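Local coordinates for protein aldose 1-epimerase (Escherichia coli, PDB 3NRE) that probably interconverts the alpha and beta anomers of aldose sugars such as galactose or glucose, at residues D100-V105 with V117-L123; T127-S133 with T281-R287; S17-G21 with G87-W92. One frame throughout, in Å; residues are numbered along the deposited sequence. Where two conformers were deposited one is given.

Contact 1 (D100-V105 with V117-L123); sequences DSLCLV and VSQAFHL
The Phe121 ring lies beside Leu102, the two side chains pointing the same way, and the carbonyl O of Leu102 sits in the ring plane at its edge. Close to that edge, Leu102 CD2 comes to 4.0 Å from Phe121 CD1. Leu104 joins obliquely, CD1 to Phe121 CE1 at 4.3 Å. CG of Phe121 stands anti to its own carbonyl carbon (chi1 -61°), which tilts the ring off the sheet and toward Leu104. On the other side of the sheet the imidazole of His122 meets Ser101 CB with its edge, while Asp100 O approaches His122 CD2 obliquely at 3.4 Å. The Ser101 hydroxyl itself is bonded to Ser98. Both strands belong to the beta hairpin 101-109/114-123, and the segments run antiparallel, at 165°, within the large antiparallel sheet of the galactose mutarotase-like beta-sandwich fold expected of the family. Leu102 with Phe121 and Leu104 with Gln119 are the hydrogen-bonded pairs; in the first, Phe121 N reaches Leu102 O at 2.8 Å. Ser101-His122, Cys103-Ala120 and Val105-Ser118 are the non-hydrogen-bonded pairs between and beyond them, where CA-H...O contacts such as Val105 CA to Val117 O, 3.2 Å, fill in. The face carrying Leu102, Leu104, Gln119 and Phe121 is buried: Leu14 and Val16 of strand 12-17 pack on it, and the Gln119 amide is held by Gly21 O and Trp148 NE1. At the open end of the hairpin, Leu123 N bonds to Asp100 O at 3.0 Å, and a water donates both to Asp100 OD2 and to Leu123 O, at 2.7 and 2.8 Å.

Contact 2 (T127-S133 with T281-R287); sequences TLTVTLS and TSEMSLR
Thr281 meets Ser133 through their hydroxyls: in the conformer given for Thr281, OG1 lies 3.0 Å from Ser133 OG, a hydrogen bond in which either could donate. Ser282 turns to the opposite face, while its backbone pairs with Leu132 in both directions. Glu283 comes back to the threonine side. With CG anti to the backbone N (chi1 178°), its chain slants across Thr129, whose methyl CG2 touches Glu283 CD at 3.4 Å. Next, selenomethionine Met284 takes the buried side and sets its CE 4.4 Å from Val130 CG2; Met284 N and Val130 O are 2.9 Å apart, in one of the paired backbone bonds. Ser285 returns to the polar face beside Thr129. Leu286 follows on the inner face with CD1 4.3 Å from Leu128 CD2. Finally, Arg287 passes Thr127, itself modelled in two conformers, before its end leads away to a salt bridge with Glu289. The strands are antiparallel neighbours at the middle of the large sheet, flanked by strands 114-123 and 220-227. Alternation thus separates the chemistry: Thr, Ser, Glu and Arg side chains line a partly exposed face, whereas Leu128, Val130, Leu132, Met284 and Leu286 form a largely apolar one, with Trp148 packing on its Val130, Leu132, Ser282 and Met284 part. The buried hydroxyl on that apolar face, Ser282 OG, is matched by a hydrogen bond with Thr146 OG1.

Contact 3 (S17-G21 with G87-W92); sequences SDQGG and GWLGEW
Trp92 lays one face of its indole over Gly21, whose CA is 3.8 Å from the centroid of the five-membered ring and only 5° off its normal, a CH-pi contact. Gly21 N sits over the same ring, 3.3 Å from Trp92 CD1, and Gly20 C comes to 3.2 Å from Trp92 NE1. The glycine backbone is closely packed on its other partners too, with Gly20 CA 3.4 Å from Gly87 O. The ring is fixed in rotation by its own N-H: Trp92 NE1 donates to Gly87 O at 2.9 Å, and the acceptor lies in the indole plane, though the donor stands above the Gly87 carbonyl plane. Gly87 O also accepts from Gly90 N, and the two donors approach from opposite faces of its carbonyl plane, closing the turn that starts with the short 3-10 segment 87-89. At the outer side Gln19 and Glu91 run side by side, pointing the same way, with amide and carboxylate planes 61° apart. Gln19 bends at chi2 (-60°), which brings NE2 back between two carboxylates. In the conformer given for Glu91 it donates to Glu91 OE1 at 3.0 Å, on the anti side but out of the carboxylate plane; its other bond meets Asp18 OD1, which also accepts from Thr3 N, from above that carboxylate plane. Between these side chains the backbones join, Trp92 N to Asp18 O at 2.8 Å and Gly20 N to Gly90 O at 2.7 Å, while Ser17 OG takes Gln19 N in an ST turn. The contact thus joins the loop between strands 12-17 and 22-28 to the loop leading into strand 93-97; Trp92 packs on Val117 and Gln119 of strand 114-123 and meets the ring of Tyr106, while Trp88, which points away from segment 17-21, stacks with Phe49 of strand 48-51.

In the fold
From the N terminus, the chain first passes the loop 17-21 between strands 12-17 and 22-28; contact 3 closes when residues 87-92 return to it, 65 residues later. Strand 93-97 then leads directly into contact 1, the short-range hairpin, and strand 127-136 follows at once to open contact 2, which closes only after the long excursion to strand 279-290. The three are in series, none nested or crossed. Contacts 1 and 2 lie in one sheet, joined by backbone bonds between strands 114-123 and 127-136. Contact 3 meets the same sheet at strands 101-109 and 114-123, with Trp92 packed on Leu104, so tying the small N-terminal sheet to the large one.

Contact 1 (D100-V105 with V117-L123)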
loop_
_atom_site.group_PDB
_atom_site.type_symbol
_atom_site.label_atom_id
_atom_site.label_comp_id
_atom_site.label_asym_id
_atom_site.label_seq_id
_atom_site.Cartn_x
_atom_site.Cartn_y
_atom_site.Cartn_z
ATOM N N ASP A 100 10.700 -13.405 15.301
ATOM C CA ASP A 100 10.360 -11.992 15.085
ATOM C C ASP A 100 10.692 -11.493 13.674
ATOM O O ASP A 100 10.677 -10.283 13.446
ATOM C CB ASP A 100 11.070 -11.116 16.142
ATOM C CG ASP A 100 12.606 -11.254 16.106
ATOM O OD1 ASP A 100 13.155 -11.865 15.160
ATOM O OD2 ASP A 100 13.278 -10.767 17.051
ATOM N N SER A 101 10.988 -12.404 12.740
ATOM C CA SER A 101 11.218 -12.047 11.336
ATOM C C SER A 101 10.718 -13.089 10.318
ATOM O O SER A 101 10.617 -14.300 10.591
ATOM C CB SER A 101 12.712 -11.781 11.089
ATOM O OG SER A 101 13.411 -13.009 11.019
ATOM N N LEU A 102 10.381 -12.583 9.135
ATOM C CA LEU A 102 9.876 -13.388 8.046
ATOM C C LEU A 102 10.333 -12.743 6.736
ATOM O O LEU A 102 10.370 -11.515 6.623
ATOM C CB LEU A 102 8.321 -13.405 8.083
ATOM C CG LEU A 102 7.633 -14.215 6.980
ATOM C CD1 LEU A 102 7.754 -15.715 7.222
ATOM C CD2 LEU A 102 6.169 -13.826 6.887
ATOM N N CYS A 103 10.682 -13.578 5.766
ATOM C CA CYS A 103 10.954 -13.156 4.406
ATOM C C CYS A 103 10.263 -14.085 3.394
ATOM O O CYS A 103 10.358 -15.313 3.462
ATOM C CB CYS A 103 12.465 -13.129 4.152
ATOM S SG CYS A 103 12.828 -12.411 2.524
ATOM N N LEU A 104 9.497 -13.464 2.494
ATOM C CA LEU A 104 8.816 -14.118 1.413
ATOM C C LEU A 104 9.336 -13.572 0.070
ATOM O O LEU A 104 9.729 -12.406 -0.032
ATOM C CB LEU A 104 7.332 -13.789 1.448
ATOM C CG LEU A 104 6.575 -14.024 2.745
ATOM C CD1 LEU A 104 5.108 -13.549 2.638
ATOM C CD2 LEU A 104 6.631 -15.498 3.138
ATOM N N VAL A 105 9.275 -14.408 -0.951
ATOM C CA VAL A 105 9.673 -14.023 -2.310
ATOM C C VAL A 105 8.590 -14.414 -3.330
ATOM O O VAL A 105 7.853 -15.391 -3.161
ATOM C CB VAL A 105 11.031 -14.582 -2.678
ATOM C CG1 VAL A 105 12.102 -14.139 -1.673
ATOM C CG2 VAL A 105 10.999 -16.089 -2.743
ATOM N N VAL A 117 10.619 -10.322 -6.454
ATOM C CA VAL A 117 10.482 -9.398 -5.336
ATOM C C VAL A 117 10.595 -10.167 -4.039
ATOM O O VAL A 117 10.074 -11.265 -3.971
ATOM C CB VAL A 117 9.193 -8.579 -5.428
ATOM C CG1 VAL A 117 7.924 -9.494 -5.639
ATOM C CG2 VAL A 117 8.993 -7.661 -4.208
ATOM N N SER A 118 11.249 -9.560 -3.042
ATOM C CA SER A 118 11.274 -10.034 -1.694
ATOM C C SER A 118 10.513 -9.063 -0.795
ATOM O O SER A 118 10.516 -7.851 -0.983
ATOM C CB SER A 118 12.722 -10.271 -1.207
ATOM O OG SER A 118 13.396 -9.044 -1.096
ATOM N N GLN A 119 9.825 -9.623 0.205
ATOM C CA GLN A 119 9.170 -8.829 1.226
ATOM C C GLN A 119 9.610 -9.381 2.580
ATOM O O GLN A 119 9.297 -10.543 2.871
ATOM C CB GLN A 119 7.650 -8.899 1.099
ATOM C CG GLN A 119 6.973 -7.782 1.867
ATOM C CD GLN A 119 5.474 -7.759 1.723
ATOM O OE1 GLN A 119 4.830 -6.789 2.138
ATOM N NE2 GLN A 119 4.899 -8.830 1.196
ATOM N N ALA A 120 10.311 -8.543 3.363
ATOM C CA ALA A 120 10.787 -8.849 4.711
ATOM C C ALA A 120 9.980 -8.113 5.769
ATOM O O ALA A 120 9.654 -6.936 5.643
ATOM C CB ALA A 120 12.270 -8.485 4.858
ATOM N N PHE A 121 9.674 -8.831 6.843
ATOM C CA PHE A 121 8.911 -8.304 7.967
ATOM C C PHE A 121 9.776 -8.464 9.214
ATOM O O PHE A 121 10.359 -9.520 9.400
ATOM C CB PHE A 121 7.633 -9.146 8.150
ATOM C CG PHE A 121 6.702 -9.144 6.956
ATOM C CD1 PHE A 121 6.901 -10.007 5.902
ATOM C CD2 PHE A 121 5.601 -8.297 6.926
ATOM C CE1 PHE A 121 6.054 -10.008 4.794
ATOM C CE2 PHE A 121 4.738 -8.299 5.846
ATOM C CZ PHE A 121 4.956 -9.181 4.798
ATOM N N HIS A 122 9.778 -7.463 10.088
ATOM C CA HIS A 122 10.490 -7.527 11.357
ATOM C C HIS A 122 9.700 -6.868 12.481
ATOM O O HIS A 122 9.109 -5.808 12.284
ATOM C CB HIS A 122 11.844 -6.880 11.175
ATOM C CG HIS A 122 12.760 -7.041 12.342
ATOM N ND1 HIS A 122 13.213 -5.969 13.080
ATOM C CD2 HIS A 122 13.306 -8.147 12.907
ATOM C CE1 HIS A 122 14.004 -6.408 14.048
ATOM N NE2 HIS A 122 14.079 -7.724 13.959
ATOM N N LEU A 123 9.686 -7.503 13.662
ATOM C CA LEU A 123 8.992 -6.965 14.834
ATOM C C LEU A 123 9.994 -6.678 15.909
ATOM O O LEU A 123 10.866 -7.506 16.166
ATOM C CB LEU A 123 8.003 -7.974 15.419
ATOM C CG LEU A 123 6.614 -8.050 14.856
ATOM C CD1 LEU A 123 5.787 -9.003 15.723
ATOM C CD2 LEU A 123 5.957 -6.656 14.796
HETATM O O HOH W 1 13.352 -8.092 17.337
#

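Contact 2 (T127-S133 with T281-R287)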
loop_
_atom_site.group_PDB
_atom_site.type_symbol
_atom_site.label_atom_id
_atom_site.label_comp_id
_atom_site.label_asym_id
_atom_site.label_seq_id
_atom_site.Cartn_x
_atom_site.Cartn_y
_atom_site.Cartn_z
ATOM N N THR A 127 7.561 -1.771 17.124
ATOM C CA THR A 127 7.614 -1.415 15.726
ATOM C C THR A 127 7.614 -2.631 14.789
ATOM O O THR A 127 8.347 -3.594 15.001
ATOM C CB THR A 127 8.900 -0.568 15.388
ATOM O OG1 THR A 127 9.126 0.453 16.377
ATOM C CG2 THR A 127 8.786 0.069 14.021
ATOM N N LEU A 128 6.835 -2.517 13.733
ATOM C CA LEU A 128 6.831 -3.440 12.608
ATOM C C LEU A 128 7.543 -2.736 11.447
ATOM O O LEU A 128 7.181 -1.598 11.105
ATOM C CB LEU A 128 5.393 -3.701 12.149
ATOM C CG LEU A 128 5.256 -4.407 10.796
ATOM C CD1 LEU A 128 5.920 -5.786 10.814
ATOM C CD2 LEU A 128 3.784 -4.491 10.361
ATOM N N THR A 129 8.552 -3.402 10.870
ATOM C CA THR A 129 9.254 -2.902 9.686
ATOM C C THR A 129 9.015 -3.895 8.533
ATOM O O THR A 129 9.208 -5.106 8.668
ATOM C CB THR A 129 10.775 -2.738 9.946
ATOM O OG1 THR A 129 10.987 -1.905 11.098
ATOM C CG2 THR A 129 11.490 -2.114 8.744
ATOM N N VAL A 130 8.616 -3.365 7.389
ATOM C CA VAL A 130 8.349 -4.160 6.201
ATOM C C VAL A 130 9.171 -3.549 5.066
ATOM O O VAL A 130 9.175 -2.337 4.915
ATOM C CB VAL A 130 6.859 -4.139 5.789
ATOM C CG1 VAL A 130 6.671 -5.089 4.618
ATOM C CG2 VAL A 130 5.896 -4.515 6.981
ATOM N N THR A 131 9.893 -4.392 4.337
ATOM C CA THR A 131 10.814 -3.988 3.293
ATOM C C THR A 131 10.475 -4.736 1.978
ATOM O O THR A 131 10.411 -5.981 1.961
ATOM C CB THR A 131 12.253 -4.318 3.801
ATOM O OG1 THR A 131 12.486 -3.642 5.053
ATOM C CG2 THR A 131 13.370 -3.957 2.785
ATOM N N LEU A 132 10.258 -3.995 0.889
ATOM C CA LEU A 132 10.084 -4.567 -0.439
ATOM C C LEU A 132 11.314 -4.226 -1.289
ATOM O O LEU A 132 11.720 -3.062 -1.315
ATOM C CB LEU A 132 8.854 -3.970 -1.111
ATOM C CG LEU A 132 7.461 -4.550 -0.822
ATOM C CD1 LEU A 132 6.466 -3.547 -1.352
ATOM C CD2 LEU A 132 7.296 -5.980 -1.442
ATOM N N SER A 133 11.894 -5.239 -1.946
ATOM C CA SER A 133 13.019 -5.100 -2.851
ATOM C C SER A 133 12.683 -5.843 -4.131
ATOM O O SER A 133 12.391 -7.049 -4.085
ATOM C CB SER A 133 14.311 -5.682 -2.260
ATOM O OG SER A 133 14.537 -5.178 -0.955
ATOM N N THR A 281 14.556 -0.659 -3.487
ATOM C CA THR A 281 14.034 -1.108 -2.196
ATOM C C THR A 281 13.320 0.046 -1.509
ATOM O O THR A 281 13.717 1.212 -1.640
ATOM C CB THR A 281 15.184 -1.632 -1.285
ATOM O OG1 THR A 281 15.874 -2.708 -1.938
ATOM C CG2 THR A 281 14.636 -2.118 0.058
ATOM N N SER A 282 12.226 -0.262 -0.816
ATOM C CA SER A 282 11.557 0.744 0.031
ATOM C C SER A 282 11.197 0.071 1.343
ATOM O O SER A 282 11.041 -1.124 1.361
ATOM C CB SER A 282 10.305 1.334 -0.613
ATOM O OG SER A 282 9.359 0.359 -0.903
ATOM N N GLU A 283 11.029 0.851 2.406
ATOM C CA GLU A 283 10.676 0.322 3.707
ATOM C C GLU A 283 9.513 1.139 4.278
ATOM O O GLU A 283 9.447 2.349 4.091
ATOM C CB GLU A 283 11.909 0.422 4.617
ATOM C CG GLU A 283 11.719 -0.034 6.035
ATOM C CD GLU A 283 12.874 0.396 6.929
ATOM O OE1 GLU A 283 13.983 -0.154 6.727
ATOM O OE2 GLU A 283 12.658 1.281 7.805
HETATM N N MSE A 284 8.594 0.477 4.982
HETATM C CA MSE A 284 7.563 1.166 5.740
HETATM C C MSE A 284 7.718 0.669 7.160
HETATM O O MSE A 284 7.816 -0.543 7.347
HETATM C CB MSE A 284 6.196 0.763 5.204
HETATM C CG MSE A 284 5.004 1.177 6.075
HETATM SE SE MSE A 284 3.288 0.691 5.450
HETATM C CE MSE A 284 3.303 -1.219 5.678
ATOM N N SER A 285 7.704 1.567 8.143
ATOM C CA SER A 285 7.625 1.136 9.510
ATOM C C SER A 285 6.367 1.671 10.171
ATOM O O SER A 285 5.903 2.781 9.857
ATOM C CB SER A 285 8.878 1.507 10.280
ATOM O OG SER A 285 8.985 2.900 10.536
ATOM N N LEU A 286 5.781 0.840 11.042
ATOM C CA LEU A 286 4.625 1.248 11.835
ATOM C C LEU A 286 4.989 1.093 13.297
ATOM O O LEU A 286 5.208 -0.010 13.760
ATOM C CB LEU A 286 3.410 0.371 11.488
ATOM C CG LEU A 286 2.947 0.348 10.018
ATOM C CD1 LEU A 286 1.827 -0.689 9.832
ATOM C CD2 LEU A 286 2.534 1.742 9.561
ATOM N N ARG A 287 5.019 2.194 14.036
ATOM C CA ARG A 287 5.415 2.161 15.429
ATOM C C ARG A 287 4.233 2.490 16.303
ATOM O O ARG A 287 3.552 3.498 16.068
ATOM C CB ARG A 287 6.569 3.132 15.697
ATOM C CG ARG A 287 6.997 3.181 17.144
ATOM C CD ARG A 287 8.378 3.834 17.357
ATOM N NE ARG A 287 8.380 5.235 16.930
ATOM C CZ ARG A 287 7.884 6.256 17.631
ATOM N NH1 ARG A 287 7.309 6.078 18.818
ATOM N NH2 ARG A 287 7.958 7.479 17.131
#

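Contact 3 (S17-G21 with G87-W92)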
loop_
_atom_site.group_PDB
_atom_site.type_symbol
_atom_site.label_atom_id
_atom_site.label_comp_id
_atom_site.label_asym_id
_atom_site.label_seq_id
_atom_site.Cartn_x
_atom_site.Cartn_y
_atom_site.Cartn_z
ATOM N N SER A 17 0.352 -14.049 5.313
ATOM C CA SER A 17 -0.004 -15.142 4.435
ATOM C C SER A 17 0.852 -15.160 3.195
ATOM O O SER A 17 1.164 -14.091 2.656
ATOM C CB SER A 17 -1.478 -14.986 3.993
ATOM O OG SER A 17 -1.820 -15.919 3.003
ATOM N N ASP A 18 1.135 -16.365 2.703
ATOM C CA ASP A 18 1.800 -16.505 1.393
ATOM C C ASP A 18 0.880 -16.162 0.218
ATOM O O ASP A 18 1.348 -16.093 -0.911
ATOM C CB ASP A 18 2.429 -17.876 1.174
ATOM C CG ASP A 18 1.426 -19.060 1.261
ATOM O OD1 ASP A 18 0.208 -18.867 1.455
ATOM O OD2 ASP A 18 1.934 -20.220 1.166
ATOM N N GLN A 19 -0.425 -16.017 0.453
ATOM C CA GLN A 19 -1.369 -15.640 -0.599
ATOM C C GLN A 19 -1.294 -14.122 -0.724
ATOM O O GLN A 19 -1.842 -13.373 0.114
ATOM C CB GLN A 19 -2.798 -16.055 -0.257
ATOM C CG GLN A 19 -2.930 -17.511 0.003
ATOM C CD GLN A 19 -2.539 -18.392 -1.163
ATOM O OE1 GLN A 19 -3.221 -18.395 -2.191
ATOM N NE2 GLN A 19 -1.463 -19.180 -1.008
ATOM N N GLY A 20 -0.567 -13.653 -1.728
ATOM C CA GLY A 20 -0.423 -12.222 -1.934
ATOM C C GLY A 20 0.649 -11.521 -1.102
ATOM O O GLY A 20 0.793 -10.322 -1.150
ATOM N N GLY A 21 1.332 -12.244 -0.223
ATOM C CA GLY A 21 2.254 -11.620 0.672
ATOM C C GLY A 21 1.600 -10.631 1.622
ATOM O O GLY A 21 2.167 -9.611 1.966
ATOM N N GLY A 87 1.936 -8.654 -7.314
ATOM C CA GLY A 87 2.319 -9.270 -6.056
ATOM C C GLY A 87 1.152 -9.666 -5.174
ATOM O O GLY A 87 1.080 -10.798 -4.654
ATOM N N TRP A 88 0.225 -8.734 -5.023
ATOM C CA TRP A 88 -0.953 -8.969 -4.197
ATOM C C TRP A 88 -1.845 -10.129 -4.636
ATOM O O TRP A 88 -2.694 -10.555 -3.858
ATOM C CB TRP A 88 -1.783 -7.677 -4.047
ATOM C CG TRP A 88 -2.455 -7.191 -5.323
ATOM C CD1 TRP A 88 -1.895 -7.054 -6.580
ATOM C CD2 TRP A 88 -3.793 -6.726 -5.431
ATOM N NE1 TRP A 88 -2.837 -6.529 -7.440
ATOM C CE2 TRP A 88 -4.002 -6.332 -6.764
ATOM C CE3 TRP A 88 -4.825 -6.555 -4.512
ATOM C CZ2 TRP A 88 -5.204 -5.789 -7.199
ATOM C CZ3 TRP A 88 -6.026 -6.031 -4.938
ATOM C CH2 TRP A 88 -6.225 -5.669 -6.276
ATOM N N LEU A 89 -1.718 -10.594 -5.892
ATOM C CA LEU A 89 -2.505 -11.652 -6.449
ATOM C C LEU A 89 -1.749 -12.996 -6.561
ATOM O O LEU A 89 -2.328 -14.000 -6.971
ATOM C CB LEU A 89 -2.997 -11.263 -7.844
ATOM C CG LEU A 89 -3.798 -9.963 -7.908
ATOM C CD1 LEU A 89 -4.162 -9.682 -9.376
ATOM C CD2 LEU A 89 -5.018 -10.092 -7.054
ATOM N N GLY A 90 -0.471 -12.972 -6.300
ATOM C CA GLY A 90 0.395 -14.161 -6.526
ATOM C C GLY A 90 0.648 -14.953 -5.269
ATOM O O GLY A 90 0.389 -14.488 -4.137
ATOM N N GLU A 91 1.122 -16.165 -5.445
ATOM C CA GLU A 91 1.491 -16.982 -4.304
ATOM C C GLU A 91 2.995 -16.859 -4.036
ATOM O O GLU A 91 3.816 -17.073 -4.941
ATOM C CB GLU A 91 1.106 -18.437 -4.536
ATOM C CG GLU A 91 -0.390 -18.701 -4.552
ATOM C CD GLU A 91 -0.675 -20.190 -4.480
ATOM O OE1 GLU A 91 -0.539 -20.761 -3.372
ATOM O OE2 GLU A 91 -1.003 -20.780 -5.534
ATOM N N TRP A 92 3.358 -16.501 -2.805
ATOM C CA TRP A 92 4.750 -16.243 -2.445
ATOM C C TRP A 92 5.329 -17.473 -1.767
ATOM O O TRP A 92 4.571 -18.370 -1.319
ATOM C CB TRP A 92 4.831 -15.049 -1.506
ATOM C CG TRP A 92 4.368 -13.725 -2.100
ATOM C CD1 TRP A 92 3.162 -13.455 -2.713
ATOM C CD2 TRP A 92 5.116 -12.488 -2.124
ATOM N NE1 TRP A 92 3.118 -12.135 -3.090
ATOM C CE2 TRP A 92 4.304 -11.524 -2.765
ATOM C CE3 TRP A 92 6.391 -12.100 -1.676
ATOM C CZ2 TRP A 92 4.718 -10.212 -2.940
ATOM C CZ3 TRP A 92 6.810 -10.831 -1.886
ATOM C CH2 TRP A 92 5.946 -9.869 -2.484
HETATM O O HOH W 2 4.952 -20.083 1.536
#